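Local coordinates for protein DNA helicase RecQ (Deinococcus radiodurans, PDB 4Q48) that probably couples ATP hydrolysis to the unwinding of duplex DNA while translocating in the 3'-5' direction, at residues Arg124-Arg129 with Leu164-Glu169. Sequence-based numbering, arbitrary orientation.
Sequences RLLMPR and LSVLAE
The side chains of L125, in the short helix 122-125, and its neighbour L126 meet L164, V166 and L167 of segment 164-169 mainly through terminal methyls. The CD2 methyl of L164 is the common point: L125 CD2 lies 3.6 Å from L164 CD2, and L126 CD2 lies 3.7 Å from the same L164 CD2. Both leucines cross the L164 side chain at about a right angle, and L126 adds a looser approach of its CG, 4.1 Å from L164 CD2. L125 sets off toward 164-169 from its CB, and with CG anti to the backbone N (chi1 171°) its CD2 also lies 3.8 Å from L167 CD2. L126 sets out across the interface rather than into it, and only its end turns inward. There its CD2 is shared between L164 and V166, the latter through V166 CG1 at 3.9 Å. The two backbones stay well apart, the nearest CA atoms, of L126 and L164, being 7.5 Å from each other. All this belongs to the first RecA-like domain of the RecQ catalytic core, the DEAD/DEAH box part, where helices and connections cover a parallel sheet. At the C-terminal ends of two adjacent strands of that sheet, L125 and L164 both touch V70 of strand 66-70, while L164 and L167 also touch I144 of strand 139-145. The contact therefore joins the connections that follow two different strands, 117-120 and 139-145, at this edge of the sheet. L125, L164 and L167 are buried, whereas L126 and V166 are partly exposed. Further along segment 124-129, R129 forms a salt bridge with E107 of helix 100-111.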
loop_
_atom_site.group_PDB
_atom_site.type_symbol
_atom_site.label_atom_id
_atom_site.label_comp_id
_atom_site.label_asym_id
_atom_site.label_seq_id
_atom_site.Cartn_x
_atom_site.Cartn_y
_atom_site.Cartn_z
ATOM N N ARG A 124 -23.563 -0.526 -11.210
ATOM C CA ARG A 124 -24.789 0.254 -11.139
ATOM C C ARG A 124 -24.537 1.737 -11.468
ATOM O O ARG A 124 -25.261 2.314 -12.264
ATOM C CB ARG A 124 -25.426 0.122 -9.757
ATOM C CG ARG A 124 -26.901 0.465 -9.734
ATOM C CD ARG A 124 -27.675 -0.574 -10.500
ATOM N NE ARG A 124 -29.104 -0.325 -10.460
ATOM C CZ ARG A 124 -30.000 -1.160 -10.960
ATOM N NH1 ARG A 124 -29.592 -2.292 -11.521
ATOM N NH2 ARG A 124 -31.295 -0.875 -10.889
ATOM N N LEU A 125 -23.513 2.339 -10.864
ATOM C CA LEU A 125 -23.266 3.770 -10.981
ATOM C C LEU A 125 -23.058 4.261 -12.409
ATOM O O LEU A 125 -23.555 5.323 -12.789
ATOM C CB LEU A 125 -22.053 4.178 -10.151
ATOM C CG LEU A 125 -21.601 5.621 -10.388
ATOM C CD1 LEU A 125 -22.609 6.562 -9.779
ATOM C CD2 LEU A 125 -20.212 5.915 -9.820
ATOM N N LEU A 126 -22.335 3.491 -13.212
ATOM C CA LEU A 126 -21.897 4.015 -14.501
ATOM C C LEU A 126 -22.971 3.871 -15.564
ATOM O O LEU A 126 -22.833 4.421 -16.659
ATOM C CB LEU A 126 -20.594 3.333 -14.937
ATOM C CG LEU A 126 -19.401 3.613 -14.025
ATOM C CD1 LEU A 126 -18.395 2.481 -14.065
ATOM C CD2 LEU A 126 -18.753 4.912 -14.431
ATOM N N MET A 127 -24.033 3.135 -15.241
ATOM C CA MET A 127 -25.189 3.005 -16.135
ATOM C C MET A 127 -25.795 4.397 -16.430
ATOM O O MET A 127 -26.029 5.201 -15.494
ATOM C CB MET A 127 -26.262 2.099 -15.524
ATOM C CG MET A 127 -25.946 0.624 -15.442
ATOM S SD MET A 127 -27.316 -0.243 -14.631
ATOM C CE MET A 127 -26.940 -1.952 -15.061
ATOM N N PRO A 128 -26.061 4.694 -17.722
ATOM C CA PRO A 128 -26.512 6.037 -18.126
ATOM C C PRO A 128 -27.778 6.462 -17.381
ATOM O O PRO A 128 -27.943 7.618 -16.996
ATOM C CB PRO A 128 -26.776 5.884 -19.631
ATOM C CG PRO A 128 -25.961 4.697 -20.047
ATOM C CD PRO A 128 -26.037 3.762 -18.864
ATOM N N ARG A 129 -28.646 5.494 -17.142
ATOM C CA ARG A 129 -29.842 5.729 -16.356
ATOM C C ARG A 129 -29.509 6.165 -14.929
ATOM O O ARG A 129 -30.095 7.129 -14.416
ATOM C CB ARG A 129 -30.715 4.483 -16.351
ATOM C CG ARG A 129 -31.998 4.654 -15.637
ATOM C CD ARG A 129 -32.545 3.313 -15.249
ATOM N NE ARG A 129 -33.809 3.406 -14.531
ATOM C CZ ARG A 129 -33.928 3.152 -13.236
ATOM N NH1 ARG A 129 -32.845 2.812 -12.547
ATOM N NH2 ARG A 129 -35.114 3.249 -12.630
ATOM N N LEU A 164 -14.728 5.911 -14.117
ATOM C CA LEU A 164 -15.149 6.880 -13.106
ATOM C C LEU A 164 -14.569 8.255 -13.373
ATOM O O LEU A 164 -14.739 9.179 -12.567
ATOM C CB LEU A 164 -14.716 6.418 -11.714
ATOM C CG LEU A 164 -15.452 5.184 -11.196
ATOM C CD1 LEU A 164 -14.975 4.834 -9.816
ATOM C CD2 LEU A 164 -16.972 5.352 -11.241
ATOM N N SER A 165 -13.856 8.369 -14.494
ATOM C CA SER A 165 -13.632 9.633 -15.184
ATOM C C SER A 165 -14.860 10.512 -15.081
ATOM O O SER A 165 -14.770 11.714 -14.836
ATOM C CB SER A 165 -13.310 9.397 -16.661
ATOM O OG SER A 165 -12.466 8.274 -16.845
ATOM N N VAL A 166 -16.007 9.867 -15.265
ATOM C CA VAL A 166 -17.283 10.521 -15.506
ATOM C C VAL A 166 -17.845 11.316 -14.316
ATOM O O VAL A 166 -18.608 12.244 -14.514
ATOM C CB VAL A 166 -18.332 9.462 -15.959
ATOM C CG1 VAL A 166 -19.020 8.830 -14.758
ATOM C CG2 VAL A 166 -19.356 10.063 -16.894
ATOM N N LEU A 167 -17.458 10.994 -13.089
ATOM C CA LEU A 167 -18.000 11.738 -11.958
ATOM C C LEU A 167 -17.588 13.191 -12.050
ATOM O O LEU A 167 -18.407 14.082 -11.841
ATOM C CB LEU A 167 -17.554 11.164 -10.616
ATOM C CG LEU A 167 -18.080 9.759 -10.331
ATOM C CD1 LEU A 167 -17.709 9.360 -8.914
ATOM C CD2 LEU A 167 -19.576 9.595 -10.608
ATOM N N ALA A 168 -16.319 13.437 -12.345
ATOM C CA ALA A 168 -15.840 14.805 -12.494
ATOM C C ALA A 168 -16.458 15.517 -13.712
ATOM O O ALA A 168 -16.515 16.748 -13.746
ATOM C CB ALA A 168 -14.342 14.817 -12.579
ATOM N N GLU A 169 -16.893 14.760 -14.719
ATOM C CA GLU A 169 -17.554 15.371 -15.879
ATOM C C GLU A 169 -18.971 15.816 -15.582
ATOM O O GLU A 169 -19.275 16.998 -15.566
ATOM C CB GLU A 169 -17.590 14.413 -17.064
ATOM C CG GLU A 169 -16.515 14.663 -18.105
ATOM C CD GLU A 169 -16.126 13.397 -18.852
ATOM O OE1 GLU A 169 -15.075 12.782 -18.507
ATOM O OE2 GLU A 169 -16.885 13.016 -19.778
#